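Local coordinates for putative polyprenyl synthetase (Streptomyces coelicolor, PDB 3NF2), which probably joins isoprenoid units into longer prenyl diphosphates, as a magnesium-dependent member of the FPP/GGPP synthase family, at residues 205-219 and 311-324. Numbering follows the deposited sequence.
Sequences TADTLEKYGYHLGLA and QHTIAIEALDAVDM
The imidazole of H215 meets I314 on one face and Q311 at its edge. I314 CG2 sits over the ring centre in a CH-pi contact, 3.6 Å from the centroid and almost on the normal. At the rim H215 ND1 donates a hydrogen bond of 2.5 Å to Q311 OE1, shorter than such a bond usually is, so the exact length is doubtful; ring and amide planes are only 12° apart. Q311 reaches it by bending at chi2 (-68°), which also lays its amide against L218 CD1. An alanine in place of H215 would probably leave Q311 OE1 without this donor and I314 CG2 without the ring beneath it. The second ring, Y212, carries L319 CD2 over one face, offset toward the rim, while A315 O lies in its plane at the edge; L319 CG comes to 3.6 Å from Y212 CD2. Between the two rings the helices close up on alanine, a familiar way for helices to come near: A315 CB rests 3.4 Å from Y212 O, and the axes approach to 7.7 Å, nearly antiparallel (163°). At the end of the type I turn from L319 to V322, V322 meets T208 through methyls, its CG2 tip to tip with T208 CG2 at 3.7 Å, and CG1 reaches T205 CG2. The pair thus sets helix 300-319 and the turn after it along helix 203-230 in this largely helical isoprenoid synthase fold. Helix 326-339 touches both partners: the Y212 hydroxyl is hydrogen-bonded to F332 O, and L319 packs on F332 and T333. Helices 173-198 and 57-67 line helix 203-230 through S192 and L61, which touch Y212.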
loop_
_atom_site.group_PDB
_atom_site.type_symbol
_atom_site.label_atom_id
_atom_site.label_comp_id
_atom_site.label_asym_id
_atom_site.label_seq_id
_atom_site.Cartn_x
_atom_site.Cartn_y
_atom_site.Cartn_z
ATOM N N THR A 205 20.580 -10.237 -17.795
ATOM C CA THR A 205 21.553 -9.459 -17.071
ATOM C C THR A 205 20.955 -9.011 -15.754
ATOM O O THR A 205 21.606 -8.983 -14.743
ATOM C CB THR A 205 21.937 -8.215 -17.853
ATOM O OG1 THR A 205 22.216 -8.557 -19.207
ATOM C CG2 THR A 205 23.118 -7.557 -17.253
ATOM N N ALA A 206 19.706 -8.605 -15.787
ATOM C CA ALA A 206 19.044 -8.105 -14.606
ATOM C C ALA A 206 18.835 -9.143 -13.506
ATOM O O ALA A 206 19.105 -8.883 -12.353
ATOM C CB ALA A 206 17.753 -7.474 -14.989
ATOM N N ASP A 207 18.412 -10.338 -13.884
ATOM C CA ASP A 207 18.157 -11.386 -12.932
ATOM C C ASP A 207 19.414 -11.692 -12.210
ATOM O O ASP A 207 19.388 -12.015 -11.051
ATOM C CB ASP A 207 17.777 -12.662 -13.629
ATOM C CG ASP A 207 16.552 -12.537 -14.399
ATOM O OD1 ASP A 207 16.008 -11.445 -14.455
ATOM O OD2 ASP A 207 16.109 -13.534 -14.950
ATOM N N THR A 208 20.513 -11.678 -12.920
ATOM C CA THR A 208 21.760 -12.024 -12.313
ATOM C C THR A 208 22.164 -11.027 -11.268
ATOM O O THR A 208 22.630 -11.368 -10.225
ATOM C CB THR A 208 22.826 -12.267 -13.364
ATOM O OG1 THR A 208 22.439 -13.400 -14.138
ATOM C CG2 THR A 208 24.133 -12.541 -12.739
ATOM N N LEU A 209 21.956 -9.775 -11.556
ATOM C CA LEU A 209 22.250 -8.700 -10.599
ATOM C C LEU A 209 21.336 -8.787 -9.387
ATOM O O LEU A 209 21.716 -8.413 -8.288
ATOM C CB LEU A 209 22.085 -7.326 -11.254
ATOM C CG LEU A 209 23.094 -6.884 -12.316
ATOM C CD1 LEU A 209 22.413 -5.926 -13.261
ATOM C CD2 LEU A 209 24.311 -6.234 -11.680
ATOM N N GLU A 210 20.126 -9.279 -9.622
ATOM C CA GLU A 210 19.158 -9.598 -8.587
ATOM C C GLU A 210 19.700 -10.696 -7.661
ATOM O O GLU A 210 19.620 -10.580 -6.434
ATOM C CB GLU A 210 17.864 -10.037 -9.269
ATOM C CG GLU A 210 16.624 -10.061 -8.424
ATOM C CD GLU A 210 15.375 -10.232 -9.264
ATOM O OE1 GLU A 210 14.854 -11.367 -9.338
ATOM O OE2 GLU A 210 14.925 -9.228 -9.863
ATOM N N LYS A 211 20.281 -11.742 -8.252
ATOM C CA LYS A 211 20.903 -12.828 -7.485
ATOM C C LYS A 211 22.072 -12.332 -6.623
ATOM O O LYS A 211 22.228 -12.748 -5.476
ATOM C CB LYS A 211 21.327 -13.971 -8.407
ATOM C CG LYS A 211 20.142 -14.824 -8.879
ATOM C CD LYS A 211 20.443 -15.629 -10.148
ATOM C CE LYS A 211 19.220 -16.445 -10.578
ATOM N NZ LYS A 211 19.258 -16.857 -12.014
ATOM N N TYR A 212 22.860 -11.413 -7.169
ATOM C CA TYR A 212 23.892 -10.746 -6.395
ATOM C C TYR A 212 23.290 -10.005 -5.198
ATOM O O TYR A 212 23.787 -10.120 -4.074
ATOM C CB TYR A 212 24.687 -9.783 -7.292
ATOM C CG TYR A 212 25.372 -8.670 -6.536
ATOM C CD1 TYR A 212 24.770 -7.420 -6.401
ATOM C CD2 TYR A 212 26.616 -8.867 -5.947
ATOM C CE1 TYR A 212 25.384 -6.401 -5.675
ATOM C CE2 TYR A 212 27.252 -7.846 -5.231
ATOM C CZ TYR A 212 26.632 -6.612 -5.104
ATOM O OH TYR A 212 27.252 -5.590 -4.397
ATOM N N GLY A 213 22.218 -9.250 -5.446
ATOM C CA GLY A 213 21.675 -8.351 -4.437
ATOM C C GLY A 213 20.973 -9.094 -3.328
ATOM O O GLY A 213 21.122 -8.747 -2.157
ATOM N N TYR A 214 20.206 -10.109 -3.717
ATOM C CA TYR A 214 19.523 -11.017 -2.794
ATOM C C TYR A 214 20.484 -11.676 -1.822
ATOM O O TYR A 214 20.278 -11.619 -0.609
ATOM C CB TYR A 214 18.755 -12.086 -3.570
ATOM C CG TYR A 214 17.770 -12.876 -2.739
ATOM C CD1 TYR A 214 18.116 -14.121 -2.208
ATOM C CD2 TYR A 214 16.488 -12.389 -2.495
ATOM C CE1 TYR A 214 17.215 -14.853 -1.443
ATOM C CE2 TYR A 214 15.576 -13.115 -1.730
ATOM C CZ TYR A 214 15.946 -14.346 -1.210
ATOM O OH TYR A 214 15.050 -15.072 -0.462
ATOM N N HIS A 215 21.541 -12.284 -2.352
ATOM C CA HIS A 215 22.521 -12.973 -1.517
ATOM C C HIS A 215 23.379 -12.014 -0.709
ATOM O O HIS A 215 23.778 -12.331 0.415
ATOM C CB HIS A 215 23.340 -13.973 -2.333
ATOM C CG HIS A 215 22.543 -15.163 -2.764
ATOM N ND1 HIS A 215 22.249 -16.208 -1.912
ATOM C CD2 HIS A 215 21.941 -15.458 -3.941
ATOM C CE1 HIS A 215 21.513 -17.102 -2.552
ATOM N NE2 HIS A 215 21.316 -16.674 -3.787
ATOM N N LEU A 216 23.602 -10.823 -1.250
ATOM C CA LEU A 216 24.188 -9.730 -0.476
ATOM C C LEU A 216 23.275 -9.322 0.690
ATOM O O LEU A 216 23.755 -8.989 1.781
ATOM C CB LEU A 216 24.460 -8.524 -1.377
ATOM C CG LEU A 216 24.936 -7.218 -0.733
ATOM C CD1 LEU A 216 26.278 -7.448 -0.087
ATOM C CD2 LEU A 216 25.015 -6.077 -1.731
ATOM N N GLY A 217 21.961 -9.356 0.441
ATOM C CA GLY A 217 20.957 -9.038 1.447
ATOM C C GLY A 217 20.958 -10.006 2.609
ATOM O O GLY A 217 20.886 -9.594 3.777
ATOM N N LEU A 218 21.061 -11.290 2.288
ATOM C CA LEU A 218 21.159 -12.340 3.301
ATOM C C LEU A 218 22.437 -12.228 4.123
ATOM O O LEU A 218 22.415 -12.442 5.344
ATOM C CB LEU A 218 21.055 -13.723 2.659
ATOM C CG LEU A 218 19.688 -14.125 2.089
ATOM C CD1 LEU A 218 19.823 -15.374 1.244
ATOM C CD2 LEU A 218 18.676 -14.371 3.206
ATOM N N ALA A 219 23.541 -11.869 3.464
ATOM C CA ALA A 219 24.817 -11.699 4.159
ATOM C C ALA A 219 24.720 -10.510 5.102
ATOM O O ALA A 219 25.235 -10.540 6.224
ATOM C CB ALA A 219 25.954 -11.511 3.164
ATOM N N GLN A 311 27.115 -16.406 2.029
ATOM C CA GLN A 311 26.215 -15.579 1.221
ATOM C C GLN A 311 26.953 -14.479 0.452
ATOM O O GLN A 311 26.626 -14.202 -0.702
ATOM C CB GLN A 311 25.098 -14.990 2.084
ATOM C CG GLN A 311 24.078 -16.016 2.539
ATOM C CD GLN A 311 23.259 -16.540 1.379
ATOM O OE1 GLN A 311 23.023 -15.826 0.407
ATOM N NE2 GLN A 311 22.826 -17.794 1.470
ATOM N N HIS A 312 27.929 -13.867 1.114
ATOM C CA HIS A 312 28.889 -12.952 0.504
ATOM C C HIS A 312 29.491 -13.566 -0.766
ATOM O O HIS A 312 29.486 -12.944 -1.827
ATOM C CB HIS A 312 29.988 -12.641 1.523
ATOM C CG HIS A 312 31.042 -11.697 1.034
ATOM N ND1 HIS A 312 32.089 -12.096 0.228
ATOM C CD2 HIS A 312 31.239 -10.379 1.278
ATOM C CE1 HIS A 312 32.871 -11.061 -0.022
ATOM N NE2 HIS A 312 32.375 -10.006 0.600
ATOM N N THR A 313 29.980 -14.795 -0.633
ATOM C CA THR A 313 30.619 -15.540 -1.706
ATOM C C THR A 313 29.659 -15.810 -2.860
ATOM O O THR A 313 30.015 -15.581 -4.008
ATOM C CB THR A 313 31.235 -16.855 -1.150
ATOM O OG1 THR A 313 32.312 -16.524 -0.262
ATOM C CG2 THR A 313 31.738 -17.783 -2.262
ATOM N N ILE A 314 28.446 -16.272 -2.559
ATOM C CA ILE A 314 27.421 -16.505 -3.598
ATOM C C ILE A 314 27.055 -15.214 -4.351
ATOM O O ILE A 314 26.849 -15.233 -5.579
ATOM C CB ILE A 314 26.153 -17.181 -3.018
ATOM C CG1 ILE A 314 26.536 -18.502 -2.341
ATOM C CG2 ILE A 314 25.089 -17.439 -4.119
ATOM C CD1 ILE A 314 25.565 -18.967 -1.266
ATOM N N ALA A 315 27.002 -14.102 -3.614
ATOM C CA ALA A 315 26.750 -12.784 -4.206
ATOM C C ALA A 315 27.871 -12.375 -5.170
ATOM O O ALA A 315 27.618 -12.136 -6.348
ATOM C CB ALA A 315 26.568 -11.728 -3.118
ATOM N N ILE A 316 29.099 -12.330 -4.657
ATOM C CA ILE A 316 30.285 -11.914 -5.411
ATOM C C ILE A 316 30.584 -12.844 -6.588
ATOM O O ILE A 316 31.023 -12.397 -7.649
ATOM C CB ILE A 316 31.499 -11.698 -4.458
ATOM C CG1 ILE A 316 31.469 -10.255 -3.935
ATOM C CG2 ILE A 316 32.838 -12.046 -5.129
ATOM C CD1 ILE A 316 32.752 -9.774 -3.263
ATOM N N GLU A 317 30.279 -14.125 -6.414
ATOM C CA GLU A 317 30.398 -15.097 -7.493
ATOM C C GLU A 317 29.262 -14.999 -8.535
ATOM O O GLU A 317 29.401 -15.494 -9.655
ATOM C CB GLU A 317 30.638 -16.507 -6.906
ATOM C CG GLU A 317 29.845 -17.697 -7.440
ATOM C CD GLU A 317 30.096 -18.970 -6.611
ATOM O OE1 GLU A 317 31.136 -19.046 -5.917
ATOM O OE2 GLU A 317 29.255 -19.897 -6.650
ATOM N N ALA A 318 28.165 -14.324 -8.192
ATOM C CA ALA A 318 27.122 -14.028 -9.189
ATOM C C ALA A 318 27.510 -12.844 -10.092
ATOM O O ALA A 318 27.138 -12.815 -11.263
ATOM C CB ALA A 318 25.769 -13.791 -8.532
ATOM N N LEU A 319 28.257 -11.881 -9.544
ATOM C CA LEU A 319 28.807 -10.759 -10.319
ATOM C C LEU A 319 29.705 -11.207 -11.463
ATOM O O LEU A 319 29.729 -10.569 -12.515
ATOM C CB LEU A 319 29.640 -9.838 -9.433
ATOM C CG LEU A 319 29.032 -8.683 -8.647
ATOM C CD1 LEU A 319 30.125 -8.051 -7.807
ATOM C CD2 LEU A 319 28.376 -7.648 -9.547
ATOM N N ASP A 320 30.463 -12.281 -11.234
ATOM C CA ASP A 320 31.347 -12.884 -12.236
ATOM C C ASP A 320 30.594 -13.287 -13.514
ATOM O O ASP A 320 31.148 -13.220 -14.614
ATOM C CB ASP A 320 32.058 -14.109 -11.640
ATOM C CG ASP A 320 32.925 -13.767 -10.421
ATOM O OD1 ASP A 320 33.107 -12.561 -10.117
ATOM O OD2 ASP A 320 33.446 -14.712 -9.778
ATOM N N ALA A 321 29.328 -13.678 -13.353
ATOM C CA ALA A 321 28.484 -14.169 -14.447
ATOM C C ALA A 321 27.969 -13.084 -15.405
ATOM O O ALA A 321 27.486 -13.401 -16.497
ATOM C CB ALA A 321 27.306 -14.987 -13.883
ATOM N N VAL A 322 28.059 -11.819 -15.001
ATOM C CA VAL A 322 27.552 -10.722 -15.836
ATOM C C VAL A 322 28.623 -9.841 -16.485
ATOM O O VAL A 322 29.528 -9.320 -15.813
ATOM C CB VAL A 322 26.496 -9.836 -15.118
ATOM C CG1 VAL A 322 25.093 -10.223 -15.570
ATOM C CG2 VAL A 322 26.634 -9.920 -13.606
ATOM N N ASP A 323 28.484 -9.689 -17.803
ATOM C CA ASP A 323 29.329 -8.821 -18.608
ATOM C C ASP A 323 29.088 -7.371 -18.212
ATOM O O ASP A 323 27.974 -6.856 -18.317
ATOM C CB ASP A 323 29.044 -9.038 -20.096
ATOM C CG ASP A 323 30.137 -8.483 -20.995
ATOM O OD1 ASP A 323 31.234 -8.138 -20.494
ATOM O OD2 ASP A 323 29.893 -8.398 -22.217
ATOM N N MET A 324 30.154 -6.723 -17.763
ATOM C CA MET A 324 30.059 -5.475 -17.032
ATOM C C MET A 324 31.441 -4.835 -17.039
ATOM O O MET A 324 32.442 -5.547 -16.913
ATOM C CB MET A 324 29.627 -5.799 -15.597
ATOM C CG MET A 324 29.669 -4.681 -14.579
ATOM S SD MET A 324 29.419 -5.334 -12.905
ATOM C CE MET A 324 28.209 -6.601 -13.215
#